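Local coordinates for 4-phosphoerythronate dehydrogenase (PDB 4PRK), which probably catalyses the NAD-dependent interconversion of pyruvate and D-lactate, as a member of the D-isomer-specific 2-hydroxyacid dehydrogenase family, at residues N118-F124 with S138-N142; M224-L230 with H251-G257; D46-L50 with S311-T315; T94-P99 with A324-V328. All coordinates share one frame; numbering follows the deposited sequence.

Interaction 1 (N118-F124 with S138-N142)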
loop_
_atom_site.group_PDB
_atom_site.type_symbol
_atom_site.label_atom_id
_atom_site.label_comp_id
_atom_site.label_asym_id
_atom_site.label_seq_id
_atom_site.Cartn_x
_atom_site.Cartn_y
_atom_site.Cartn_z
ATOM N N ASN A 118 -0.986 -11.854 -17.743
ATOM C CA ASN A 118 -2.374 -11.816 -17.232
ATOM C C ASN A 118 -3.257 -11.019 -18.117
ATOM O O ASN A 118 -4.382 -11.383 -18.323
ATOM C CB ASN A 118 -2.456 -11.249 -15.813
ATOM C CG ASN A 118 -3.881 -11.114 -15.300
ATOM O OD1 ASN A 118 -4.578 -12.108 -15.088
ATOM N ND2 ASN A 118 -4.291 -9.881 -15.002
ATOM N N ARG A 119 -2.741 -9.928 -18.656
ATOM C CA ARG A 119 -3.509 -9.119 -19.585
ATOM C C ARG A 119 -3.486 -9.683 -21.038
ATOM O O ARG A 119 -4.154 -9.112 -21.954
ATOM C CB ARG A 119 -2.969 -7.665 -19.549
ATOM C CG ARG A 119 -3.122 -6.972 -18.182
ATOM C CD ARG A 119 -4.555 -7.038 -17.613
ATOM N NE ARG A 119 -5.524 -6.453 -18.556
ATOM C CZ ARG A 119 -6.394 -5.449 -18.315
ATOM N NH1 ARG A 119 -6.513 -4.854 -17.138
ATOM N NH2 ARG A 119 -7.221 -5.062 -19.282
ATOM N N LYS A 120 -2.695 -10.746 -21.252
ATOM C CA LYS A 120 -2.597 -11.453 -22.547
ATOM C C LYS A 120 -2.269 -10.542 -23.697
ATOM O O LYS A 120 -2.759 -10.733 -24.832
ATOM C CB LYS A 120 -3.895 -12.215 -22.846
ATOM C CG LYS A 120 -4.365 -13.051 -21.661
ATOM C CD LYS A 120 -5.757 -13.637 -21.888
ATOM C CE LYS A 120 -5.974 -14.807 -20.957
ATOM N NZ LYS A 120 -7.379 -15.264 -20.989
ATOM N N ILE A 121 -1.403 -9.570 -23.424
ATOM C CA ILE A 121 -1.061 -8.581 -24.403
ATOM C C ILE A 121 -0.429 -9.250 -25.629
ATOM O O ILE A 121 -0.676 -8.814 -26.752
ATOM C CB ILE A 121 -0.161 -7.506 -23.823
ATOM C CG1 ILE A 121 -0.940 -6.677 -22.770
ATOM C CG2 ILE A 121 0.399 -6.606 -24.909
ATOM C CD1 ILE A 121 -0.074 -5.813 -21.848
ATOM N N GLY A 122 0.379 -10.281 -25.416
ATOM C CA GLY A 122 1.080 -10.942 -26.487
ATOM C C GLY A 122 0.148 -11.790 -27.309
ATOM O O GLY A 122 0.334 -11.934 -28.497
ATOM N N GLU A 123 -0.859 -12.360 -26.666
ATOM C CA GLU A 123 -1.885 -13.079 -27.390
ATOM C C GLU A 123 -2.731 -12.091 -28.243
ATOM O O GLU A 123 -3.053 -12.405 -29.391
ATOM C CB GLU A 123 -2.741 -13.912 -26.449
ATOM C CG GLU A 123 -1.965 -14.983 -25.684
ATOM C CD GLU A 123 -2.798 -15.673 -24.599
ATOM O OE1 GLU A 123 -2.532 -15.551 -23.396
ATOM O OE2 GLU A 123 -3.777 -16.315 -24.938
ATOM N N PHE A 124 -3.067 -10.908 -27.711
ATOM C CA PHE A 124 -3.731 -9.907 -28.542
ATOM C C PHE A 124 -2.821 -9.564 -29.713
ATOM O O PHE A 124 -3.307 -9.374 -30.818
ATOM C CB PHE A 124 -4.021 -8.600 -27.822
ATOM C CG PHE A 124 -5.215 -8.627 -26.943
ATOM C CD1 PHE A 124 -6.488 -8.508 -27.492
ATOM C CD2 PHE A 124 -5.070 -8.696 -25.551
ATOM C CE1 PHE A 124 -7.591 -8.498 -26.680
ATOM C CE2 PHE A 124 -6.169 -8.674 -24.736
ATOM C CZ PHE A 124 -7.432 -8.559 -25.298
ATOM N N SER A 138 -11.754 -15.794 -25.020
ATOM C CA SER A 138 -10.577 -16.528 -24.764
ATOM C C SER A 138 -9.417 -15.579 -24.339
ATOM O O SER A 138 -8.463 -16.038 -23.759
ATOM C CB SER A 138 -10.153 -17.243 -26.037
ATOM O OG SER A 138 -9.771 -16.280 -27.006
ATOM N N LEU A 139 -9.514 -14.296 -24.680
ATOM C CA LEU A 139 -8.586 -13.263 -24.265
ATOM C C LEU A 139 -9.121 -12.313 -23.157
ATOM O O LEU A 139 -8.558 -11.245 -22.931
ATOM C CB LEU A 139 -8.249 -12.411 -25.490
ATOM C CG LEU A 139 -7.584 -13.198 -26.640
ATOM C CD1 LEU A 139 -7.018 -12.262 -27.688
ATOM C CD2 LEU A 139 -6.498 -14.110 -26.081
ATOM N N ILE A 140 -10.214 -12.670 -22.495
ATOM C CA ILE A 140 -10.680 -11.848 -21.363
ATOM C C ILE A 140 -9.670 -11.929 -20.230
ATOM O O ILE A 140 -8.974 -12.914 -20.061
ATOM C CB ILE A 140 -12.070 -12.283 -20.902
ATOM C CG1 ILE A 140 -12.738 -11.172 -20.090
ATOM C CG2 ILE A 140 -12.043 -13.592 -20.134
ATOM C CD1 ILE A 140 -14.201 -11.469 -19.833
ATOM N N SER A 141 -9.555 -10.860 -19.470
ATOM C CA SER A 141 -8.566 -10.782 -18.415
ATOM C C SER A 141 -9.246 -10.595 -17.076
ATOM O O SER A 141 -10.421 -10.829 -16.954
ATOM C CB SER A 141 -7.555 -9.678 -18.692
ATOM O OG SER A 141 -6.430 -9.802 -17.866
ATOM N N ASN A 142 -8.482 -10.226 -16.065
ATOM C CA ASN A 142 -9.046 -10.018 -14.739
ATOM C C ASN A 142 -8.187 -9.050 -13.883
ATOM O O ASN A 142 -7.001 -8.843 -14.170
ATOM C CB ASN A 142 -9.284 -11.331 -14.013
ATOM C CG ASN A 142 -10.388 -11.215 -12.930
ATOM O OD1 ASN A 142 -11.048 -10.170 -12.788
ATOM N ND2 ASN A 142 -10.586 -12.280 -12.177
HETATM O O HOH W 1 -5.442 -6.482 -14.635
#
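Lys120 stretches across to residues 138-140, its CD 3.7 Å from Leu139 CA and its chain extended beyond CG, which lets the ammonium group reach two carbonyls. NZ donates to Ile140 O at 3.0 Å, within that carbonyl plane, and to Ser138 O at 3.1 Å, the latter from above its plane. Beside it Leu139 straddles the start of the helix: CD1 lies over one face of Phe124 in a CH-pi contact, 4.0 Å from the ring centroid, while CD2 lies against Glu123 CB and OE2. In place of Lys120 a methionine, lacking the ammonium group, would probably leave both carbonyls without this partner and residues 138-140 less firmly held. At the other end Ser141 OG, anti to its own nitrogen (chi1 -166°), gives a short 2.6 Å bond to Asn118 O from above the carbonyl plane. Asn118 ND2 answers with a bond to Asn142 O (3.0 Å, 159°) that stays in its amide plane. A water joins Arg119 NH1 to Asn142 O, but the guanidinium is also held by Ala105 O and Ala297 O of the second subunit. Lys120, with positive phi, closes helix 103-118 in a Schellman motif and occupies the N-cap position of helix 121-129, beside the second subunit.

Interaction 2 (M224-L230 with H251-G257)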
loop_
_atom_site.group_PDB
_atom_site.type_symbol
_atom_site.label_atom_id
_atom_site.label_comp_id
_atom_site.label_asym_id
_atom_site.label_seq_id
_atom_site.Cartn_x
_atom_site.Cartn_y
_atom_site.Cartn_z
ATOM N N MET A 224 -1.647 -27.600 -11.100
ATOM C CA MET A 224 -1.938 -26.172 -11.158
ATOM C C MET A 224 -3.270 -25.925 -11.850
ATOM O O MET A 224 -3.794 -26.800 -12.555
ATOM C CB MET A 224 -0.886 -25.464 -11.989
ATOM C CG MET A 224 0.448 -25.321 -11.312
ATOM S SD MET A 224 1.643 -24.773 -12.532
ATOM C CE MET A 224 3.122 -25.453 -11.801
ATOM N N LYS A 225 -3.820 -24.730 -11.688
ATOM C CA LYS A 225 -5.055 -24.402 -12.402
ATOM C C LYS A 225 -4.726 -24.262 -13.903
ATOM O O LYS A 225 -3.589 -23.892 -14.281
ATOM C CB LYS A 225 -5.661 -23.131 -11.802
ATOM C CG LYS A 225 -5.964 -23.351 -10.346
ATOM C CD LYS A 225 -6.141 -22.088 -9.554
ATOM C CE LYS A 225 -7.354 -21.345 -9.974
ATOM N NZ LYS A 225 -7.610 -20.390 -8.851
ATOM N N ASN A 226 -5.681 -24.554 -14.765
ATOM C CA ASN A 226 -5.373 -24.536 -16.191
ATOM C C ASN A 226 -5.212 -23.104 -16.752
ATOM O O ASN A 226 -4.614 -22.909 -17.809
ATOM C CB ASN A 226 -6.376 -25.323 -17.011
ATOM C CG ASN A 226 -6.451 -26.816 -16.635
ATOM O OD1 ASN A 226 -5.469 -27.516 -16.284
ATOM N ND2 ASN A 226 -7.673 -27.328 -16.762
ATOM N N ASP A 227 -5.721 -22.101 -16.053
ATOM C CA ASP A 227 -5.452 -20.698 -16.457
ATOM C C ASP A 227 -4.324 -20.089 -15.594
ATOM O O ASP A 227 -4.229 -18.898 -15.492
ATOM C CB ASP A 227 -6.738 -19.832 -16.469
ATOM C CG ASP A 227 -7.631 -20.088 -15.274
ATOM O OD1 ASP A 227 -7.244 -20.908 -14.404
ATOM O OD2 ASP A 227 -8.725 -19.480 -15.176
ATOM N N ALA A 228 -3.453 -20.930 -15.026
ATOM C CA ALA A 228 -2.334 -20.473 -14.161
ATOM C C ALA A 228 -1.223 -19.875 -14.972
ATOM O O ALA A 228 -0.981 -20.257 -16.116
ATOM C CB ALA A 228 -1.744 -21.604 -13.324
ATOM N N ILE A 229 -0.546 -18.922 -14.357
ATOM C CA ILE A 229 0.575 -18.229 -14.965
ATOM C C ILE A 229 1.759 -18.574 -14.088
ATOM O O ILE A 229 1.690 -18.382 -12.862
ATOM C CB ILE A 229 0.360 -16.709 -14.940
ATOM C CG1 ILE A 229 -0.888 -16.309 -15.718
ATOM C CG2 ILE A 229 1.591 -15.965 -15.466
ATOM C CD1 ILE A 229 -1.227 -14.823 -15.675
ATOM N N LEU A 230 2.802 -19.132 -14.700
ATOM C CA LEU A 230 3.962 -19.559 -13.981
ATOM C C LEU A 230 5.063 -18.541 -14.233
ATOM O O LEU A 230 5.332 -18.219 -15.362
ATOM C CB LEU A 230 4.457 -20.941 -14.457
ATOM C CG LEU A 230 5.805 -21.348 -13.771
ATOM C CD1 LEU A 230 5.630 -21.428 -12.261
ATOM C CD2 LEU A 230 6.392 -22.684 -14.259
ATOM N N HIS A 251 -2.326 -26.529 -22.905
ATOM C CA HIS A 251 -3.187 -25.525 -22.259
ATOM C C HIS A 251 -3.542 -26.022 -20.861
ATOM O O HIS A 251 -4.645 -25.848 -20.362
ATOM C CB HIS A 251 -4.414 -25.182 -23.154
ATOM C CG HIS A 251 -4.054 -24.833 -24.588
ATOM N ND1 HIS A 251 -3.883 -23.537 -25.031
ATOM C CD2 HIS A 251 -3.845 -25.616 -25.677
ATOM C CE1 HIS A 251 -3.582 -23.530 -26.321
ATOM N NE2 HIS A 251 -3.548 -24.781 -26.738
ATOM N N GLU A 252 -2.580 -26.681 -20.234
ATOM C CA GLU A 252 -2.729 -27.096 -18.843
ATOM C C GLU A 252 -2.251 -25.981 -17.930
ATOM O O GLU A 252 -2.470 -26.052 -16.726
ATOM C CB GLU A 252 -1.916 -28.359 -18.574
ATOM C CG GLU A 252 -2.548 -29.603 -19.147
ATOM C CD GLU A 252 -3.833 -29.980 -18.476
ATOM O OE1 GLU A 252 -4.115 -29.631 -17.273
ATOM O OE2 GLU A 252 -4.578 -30.657 -19.204
ATOM N N ILE A 253 -1.556 -24.991 -18.510
ATOM C CA ILE A 253 -1.373 -23.653 -17.874
ATOM C C ILE A 253 -1.616 -22.606 -18.943
ATOM O O ILE A 253 -1.588 -22.920 -20.152
ATOM C CB ILE A 253 0.053 -23.435 -17.275
ATOM C CG1 ILE A 253 1.102 -23.359 -18.378
ATOM C CG2 ILE A 253 0.425 -24.499 -16.234
ATOM C CD1 ILE A 253 2.483 -22.969 -17.870
ATOM N N ALA A 254 -1.826 -21.363 -18.527
ATOM C CA ALA A 254 -2.212 -20.319 -19.483
ATOM C C ALA A 254 -1.014 -19.534 -20.076
ATOM O O ALA A 254 -1.110 -19.005 -21.187
ATOM C CB ALA A 254 -3.202 -19.368 -18.841
ATOM N N ALA A 255 0.121 -19.513 -19.353
ATOM C CA ALA A 255 1.226 -18.634 -19.665
ATOM C C ALA A 255 2.427 -18.870 -18.764
ATOM O O ALA A 255 2.301 -19.428 -17.690
ATOM C CB ALA A 255 0.790 -17.164 -19.558
ATOM N N ALA A 256 3.585 -18.358 -19.194
ATOM C CA ALA A 256 4.803 -18.502 -18.433
ATOM C C ALA A 256 5.686 -17.328 -18.722
ATOM O O ALA A 256 5.769 -16.911 -19.865
ATOM C CB ALA A 256 5.525 -19.774 -18.844
ATOM N N GLY A 257 6.339 -16.822 -17.681
ATOM C CA GLY A 257 7.346 -15.761 -17.799
ATOM C C GLY A 257 8.656 -16.256 -17.172
ATOM O O GLY A 257 8.729 -16.544 -15.958
#
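Ile253 packs against Met224 and Ala228, ahead of strand 229-232, and each part of its side chain finds a different neighbour. CB lies 3.5 Å from Ala228 O. CG2 then runs alongside Met224, 3.9 Å from its SD, the two side chains pointing the same way. The other branch starts with CG1 between the backbone N and the carbonyl carbon (chi1 68°), which sends CD1 along the strands to within 4.4 Å of Leu230 CB. The backbones meet by hydrogen bonds: Ala254 N gives a 2.8 Å bond to Ala228 O, with a weak second donor in Ala255 N. Leu230 N then bonds to Ala255 O (3.0 Å, 168°), and Gly257 N to Leu230 O at 2.9 Å, setting Ile229 beside Ala255 and Leu230 beside Ala256 in parallel register. Ala254 CB presses on Asp227 C, within the type I turn 225-228. Ile229 and Ala255 face Asn118 and Leu117 of helix 103-118. On the opposite face Leu230 touches Phe221 of helix 218-223 and Ala256 touches Leu244 of helix 241-250, the crossover of this beta-alpha-beta unit; Ile253 reaches both helices, at Phe221, Leu244 and Leu248. The pair lies between strands 201-204 and 290-292 in the parallel sheet of the Rossmann domain.

Interaction 3 (D46-L50 with S311-T315)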
loop_
_atom_site.group_PDB
_atom_site.type_symbol
_atom_site.label_atom_id
_atom_site.label_comp_id
_atom_site.label_asym_id
_atom_site.label_seq_id
_atom_site.Cartn_x
_atom_site.Cartn_y
_atom_site.Cartn_z
ATOM N N ASP A 46 45.180 -1.102 -3.231
ATOM C CA ASP A 46 44.731 -1.467 -1.889
ATOM C C ASP A 46 43.884 -2.757 -1.773
ATOM O O ASP A 46 43.960 -3.469 -0.785
ATOM C CB ASP A 46 44.026 -0.283 -1.225
ATOM C CG ASP A 46 44.977 0.830 -0.841
ATOM O OD1 ASP A 46 45.145 1.774 -1.625
ATOM O OD2 ASP A 46 45.553 0.772 0.253
ATOM N N GLY A 47 43.021 -2.992 -2.755
ATOM C CA GLY A 47 42.064 -4.089 -2.723
ATOM C C GLY A 47 41.538 -4.457 -4.096
ATOM O O GLY A 47 41.785 -3.739 -5.049
ATOM N N VAL A 48 40.824 -5.573 -4.213
ATOM C CA VAL A 48 40.354 -6.012 -5.519
ATOM C C VAL A 48 38.839 -6.278 -5.549
ATOM O O VAL A 48 38.238 -6.693 -4.548
ATOM C CB VAL A 48 41.190 -7.224 -5.993
ATOM C CG1 VAL A 48 40.518 -7.969 -7.137
ATOM C CG2 VAL A 48 42.576 -6.753 -6.415
ATOM N N LEU A 49 38.222 -5.976 -6.701
ATOM C CA LEU A 49 36.794 -6.245 -6.947
ATOM C C LEU A 49 36.700 -7.173 -8.172
ATOM O O LEU A 49 37.138 -6.810 -9.287
ATOM C CB LEU A 49 36.001 -4.929 -7.137
ATOM C CG LEU A 49 35.815 -4.004 -5.907
ATOM C CD1 LEU A 49 34.846 -2.844 -6.200
ATOM C CD2 LEU A 49 35.343 -4.777 -4.676
ATOM N N LEU A 50 36.131 -8.369 -7.955
ATOM C CA LEU A 50 36.148 -9.435 -8.963
ATOM C C LEU A 50 34.779 -9.726 -9.542
ATOM O O LEU A 50 33.752 -9.594 -8.858
ATOM C CB LEU A 50 36.700 -10.725 -8.346
ATOM C CG LEU A 50 38.187 -10.736 -7.923
ATOM C CD1 LEU A 50 38.718 -12.173 -7.802
ATOM C CD2 LEU A 50 39.037 -9.944 -8.921
ATOM N N SER A 311 30.475 -4.241 -2.617
ATOM C CA SER A 311 31.778 -4.885 -2.592
ATOM C C SER A 311 32.930 -3.883 -2.229
ATOM O O SER A 311 33.710 -4.100 -1.277
ATOM C CB SER A 311 32.011 -5.567 -3.936
ATOM O OG SER A 311 31.997 -4.660 -5.026
ATOM N N LEU A 312 32.970 -2.764 -2.950
ATOM C CA LEU A 312 33.969 -1.702 -2.730
ATOM C C LEU A 312 34.065 -1.363 -1.226
ATOM O O LEU A 312 35.159 -1.313 -0.675
ATOM C CB LEU A 312 33.572 -0.414 -3.550
ATOM C CG LEU A 312 34.439 0.863 -3.389
ATOM C CD1 LEU A 312 35.870 0.542 -3.823
ATOM C CD2 LEU A 312 33.937 2.113 -4.128
ATOM N N ARG A 313 32.900 -1.125 -0.607
ATOM C CA ARG A 313 32.765 -0.767 0.791
ATOM C C ARG A 313 33.308 -1.862 1.725
ATOM O O ARG A 313 34.103 -1.560 2.607
ATOM C CB ARG A 313 31.303 -0.417 1.143
ATOM C CG ARG A 313 31.171 0.511 2.342
ATOM C CD ARG A 313 30.307 -0.071 3.464
ATOM N NE ARG A 313 30.917 -1.286 4.022
ATOM C CZ ARG A 313 31.447 -1.432 5.242
ATOM N NH1 ARG A 313 31.437 -0.449 6.124
ATOM N NH2 ARG A 313 31.975 -2.601 5.582
ATOM N N ASP A 314 32.909 -3.119 1.551
ATOM C CA ASP A 314 33.530 -4.207 2.344
ATOM C C ASP A 314 35.012 -4.312 2.029
ATOM O O ASP A 314 35.790 -4.630 2.909
ATOM C CB ASP A 314 32.910 -5.594 2.085
ATOM C CG ASP A 314 31.642 -5.848 2.902
ATOM O OD1 ASP A 314 31.222 -4.966 3.686
ATOM O OD2 ASP A 314 31.058 -6.948 2.753
ATOM N N THR A 315 35.390 -4.063 0.771
ATOM C CA THR A 315 36.765 -4.245 0.342
ATOM C C THR A 315 37.682 -3.212 0.982
ATOM O O THR A 315 38.732 -3.587 1.506
ATOM C CB THR A 315 36.855 -4.258 -1.179
ATOM O OG1 THR A 315 36.078 -5.365 -1.629
ATOM C CG2 THR A 315 38.328 -4.416 -1.671
#
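Leu49 has the largest share of the buried surface, pressing both methyls from strand 47-50 against helix 301-319. Its CG stands beside the backbone N (chi1 -69°): CD1 lies against Ser311 OG (3.6 Å) as well as Leu312 CB (3.8 Å), while CD2 settles between two hydroxyls, 3.4 Å from Ser311 OG and 3.2 Å from Thr315 OG1, which it alone reaches. Thr315, second in buried surface, meets the strand with its other branch, CG2, which lies 3.9 Å from Gly47 CA and 3.7 Å from Val48 O. Its hydroxyl turns back into its own helix: OG1 gives a 2.7 Å bond to Ser311 O from above the carbonyl plane (58°), and that oxygen also accepts from Thr315 N. An alanine here lacks both branches and would probably open a gap beside Leu49 CD2, Gly47 and Val48 and leave Ser311 O with the backbone bond alone. Ser311 OG likewise bonds Met307 O and Ile308 O, earlier in the helix. The segment axes run nearly antiparallel, at 153° and 8.5 Å apart. No hydrogen bond crosses: the buried hydroxyls are satisfied within the helix, leaving only van der Waals packing between the two segments, of methyls against hydroxyl oxygens, backbone and aliphatic carbon.

Interaction 4 (T94-P99 with A324-V328)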
loop_
_atom_site.group_PDB
_atom_site.type_symbol
_atom_site.label_atom_id
_atom_site.label_comp_id
_atom_site.label_asym_id
_atom_site.label_seq_id
_atom_site.Cartn_x
_atom_site.Cartn_y
_atom_site.Cartn_z
ATOM N N THR A 94 40.404 -13.088 3.163
ATOM C CA THR A 94 38.945 -13.026 3.389
ATOM C C THR A 94 38.273 -12.983 1.991
ATOM O O THR A 94 38.858 -12.463 1.044
ATOM C CB THR A 94 38.472 -11.813 4.276
ATOM O OG1 THR A 94 39.081 -11.841 5.583
ATOM C CG2 THR A 94 36.936 -11.805 4.455
ATOM N N VAL A 95 37.091 -13.596 1.858
ATOM C CA VAL A 95 36.259 -13.519 0.636
ATOM C C VAL A 95 34.909 -12.879 0.989
ATOM O O VAL A 95 34.233 -13.327 1.926
ATOM C CB VAL A 95 36.049 -14.914 -0.002
ATOM C CG1 VAL A 95 35.432 -14.823 -1.408
ATOM C CG2 VAL A 95 37.385 -15.656 -0.058
ATOM N N THR A 96 34.548 -11.807 0.282
ATOM C CA THR A 96 33.233 -11.197 0.456
ATOM C C THR A 96 32.479 -11.291 -0.856
ATOM O O THR A 96 33.066 -11.539 -1.934
ATOM C CB THR A 96 33.259 -9.692 0.893
ATOM O OG1 THR A 96 33.887 -8.873 -0.113
ATOM C CG2 THR A 96 33.949 -9.505 2.248
ATOM N N ASN A 97 31.171 -11.069 -0.768
ATOM C CA ASN A 97 30.348 -11.087 -1.952
ATOM C C ASN A 97 29.186 -10.134 -1.790
ATOM O O ASN A 97 29.000 -9.541 -0.712
ATOM C CB ASN A 97 29.853 -12.531 -2.204
ATOM C CG ASN A 97 28.769 -12.959 -1.233
ATOM O OD1 ASN A 97 28.600 -12.383 -0.138
ATOM N ND2 ASN A 97 28.009 -13.977 -1.630
ATOM N N VAL A 98 28.377 -10.040 -2.851
ATOM C CA VAL A 98 27.118 -9.281 -2.817
ATOM C C VAL A 98 25.892 -10.215 -2.974
ATOM O O VAL A 98 25.443 -10.550 -4.083
ATOM C CB VAL A 98 27.133 -8.107 -3.826
ATOM C CG1 VAL A 98 25.888 -7.256 -3.646
ATOM C CG2 VAL A 98 28.368 -7.245 -3.591
ATOM N N PRO A 99 25.381 -10.670 -1.844
ATOM C CA PRO A 99 24.153 -11.458 -1.788
ATOM C C PRO A 99 22.883 -10.710 -2.200
ATOM O O PRO A 99 22.017 -11.299 -2.805
ATOM C CB PRO A 99 24.089 -11.905 -0.329
ATOM C CG PRO A 99 24.969 -10.974 0.404
ATOM C CD PRO A 99 26.055 -10.621 -0.544
ATOM N N ALA A 324 33.673 -6.355 7.408
ATOM C CA ALA A 324 32.903 -6.486 6.166
ATOM C C ALA A 324 31.517 -7.043 6.515
ATOM O O ALA A 324 31.372 -7.796 7.491
ATOM C CB ALA A 324 33.621 -7.415 5.189
ATOM N N HIS A 325 30.496 -6.655 5.751
ATOM C CA HIS A 325 29.129 -7.093 6.036
ATOM C C HIS A 325 28.844 -8.472 5.443
ATOM O O HIS A 325 27.974 -9.194 5.958
ATOM C CB HIS A 325 28.083 -6.057 5.568
ATOM C CG HIS A 325 28.199 -4.729 6.253
ATOM N ND1 HIS A 325 28.271 -4.602 7.624
ATOM C CD2 HIS A 325 28.270 -3.471 5.759
ATOM C CE1 HIS A 325 28.401 -3.327 7.945
ATOM N NE2 HIS A 325 28.401 -2.619 6.830
ATOM N N PHE A 326 29.602 -8.839 4.397
ATOM C CA PHE A 326 29.291 -9.981 3.546
ATOM C C PHE A 326 30.519 -10.833 3.230
ATOM O O PHE A 326 30.763 -11.202 2.086
ATOM C CB PHE A 326 28.603 -9.496 2.268
ATOM C CG PHE A 326 27.401 -8.620 2.533
ATOM C CD1 PHE A 326 26.254 -9.151 3.097
ATOM C CD2 PHE A 326 27.432 -7.255 2.254
ATOM C CE1 PHE A 326 25.146 -8.357 3.353
ATOM C CE2 PHE A 326 26.334 -6.449 2.519
ATOM C CZ PHE A 326 25.183 -7.003 3.071
ATOM N N VAL A 327 31.268 -11.158 4.282
ATOM C CA VAL A 327 32.234 -12.280 4.280
ATOM C C VAL A 327 31.564 -13.631 3.980
ATOM O O VAL A 327 30.442 -13.882 4.427
ATOM C CB VAL A 327 32.872 -12.443 5.665
ATOM C CG1 VAL A 327 33.950 -13.535 5.625
ATOM C CG2 VAL A 327 33.405 -11.100 6.152
ATOM N N VAL A 328 32.257 -14.523 3.275
ATOM C CA VAL A 328 31.627 -15.770 2.846
ATOM C C VAL A 328 32.398 -17.070 3.165
ATOM O O VAL A 328 33.629 -17.118 3.087
ATOM C CB VAL A 328 31.280 -15.680 1.332
ATOM C CG1 VAL A 328 31.335 -17.040 0.639
ATOM C CG2 VAL A 328 29.902 -15.043 1.145
#
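Two backbone hydrogen bonds bracket the close pair Thr96 and Val327 and make it a single beta bridge: Asn97 N donates to Phe326 O (2.9 Å, 148°) and Val328 N to Val95 O (2.7 Å, 141°). Both acceptors also take a CA-H...O contact from the bridged residues, Thr96 CA lying 3.0 Å from Phe326 O and Val327 CA 3.3 Å from Val95 O. Apolar contacts flank the bridge. Pro99 crosses Phe326 obliquely, its CG 3.5 Å from CD1 of the ring. The methyl of Thr96 is set beside the backbone N by chi1 (63° for OG1), which brings CG2 within 3.6 Å of Ala324 CB. Thr94 CG2 meets Val327 CG1 at the same distance, the two side chains crossing at about a right angle. One contact is mixed: Val328 CG2 sits 3.2 Å from Asn97 OD1, against an amide whose ND2 is bonded to Val78 O. Phe85 of helix 85-90 also packs on Val328, and Leu318 of helix 301-319 on Ala324. Strand 94-96 is the outer strand of a five-stranded parallel sheet with order 2-1-3-4-5, as in flavodoxin-like substrate-binding domains of this family, and the C-terminal tail lies along its edge.

How the interactions relate
From the N terminus, strand 47-50 opens interaction 3 and strand 94-96 opens interaction 4 before the chain passes into the Rossmann domain. There 118-124 and 138-142 close the short loop of interaction 1, and 224-230 with 251-257 close interaction 2 after it. Both lie within the two long loops, which close only when helix 301-319 and then the C-terminal tail return to the first sheet. Interactions 3 and 4 therefore cross, and Asp314 joins them through probable hydrogen bonds to the backbone nitrogens of His325 and Phe326. Interactions 1 and 2 touch where Asn118 CA packs on Ile229 CD1. The two pairs sit on opposite sides of the chain's centre.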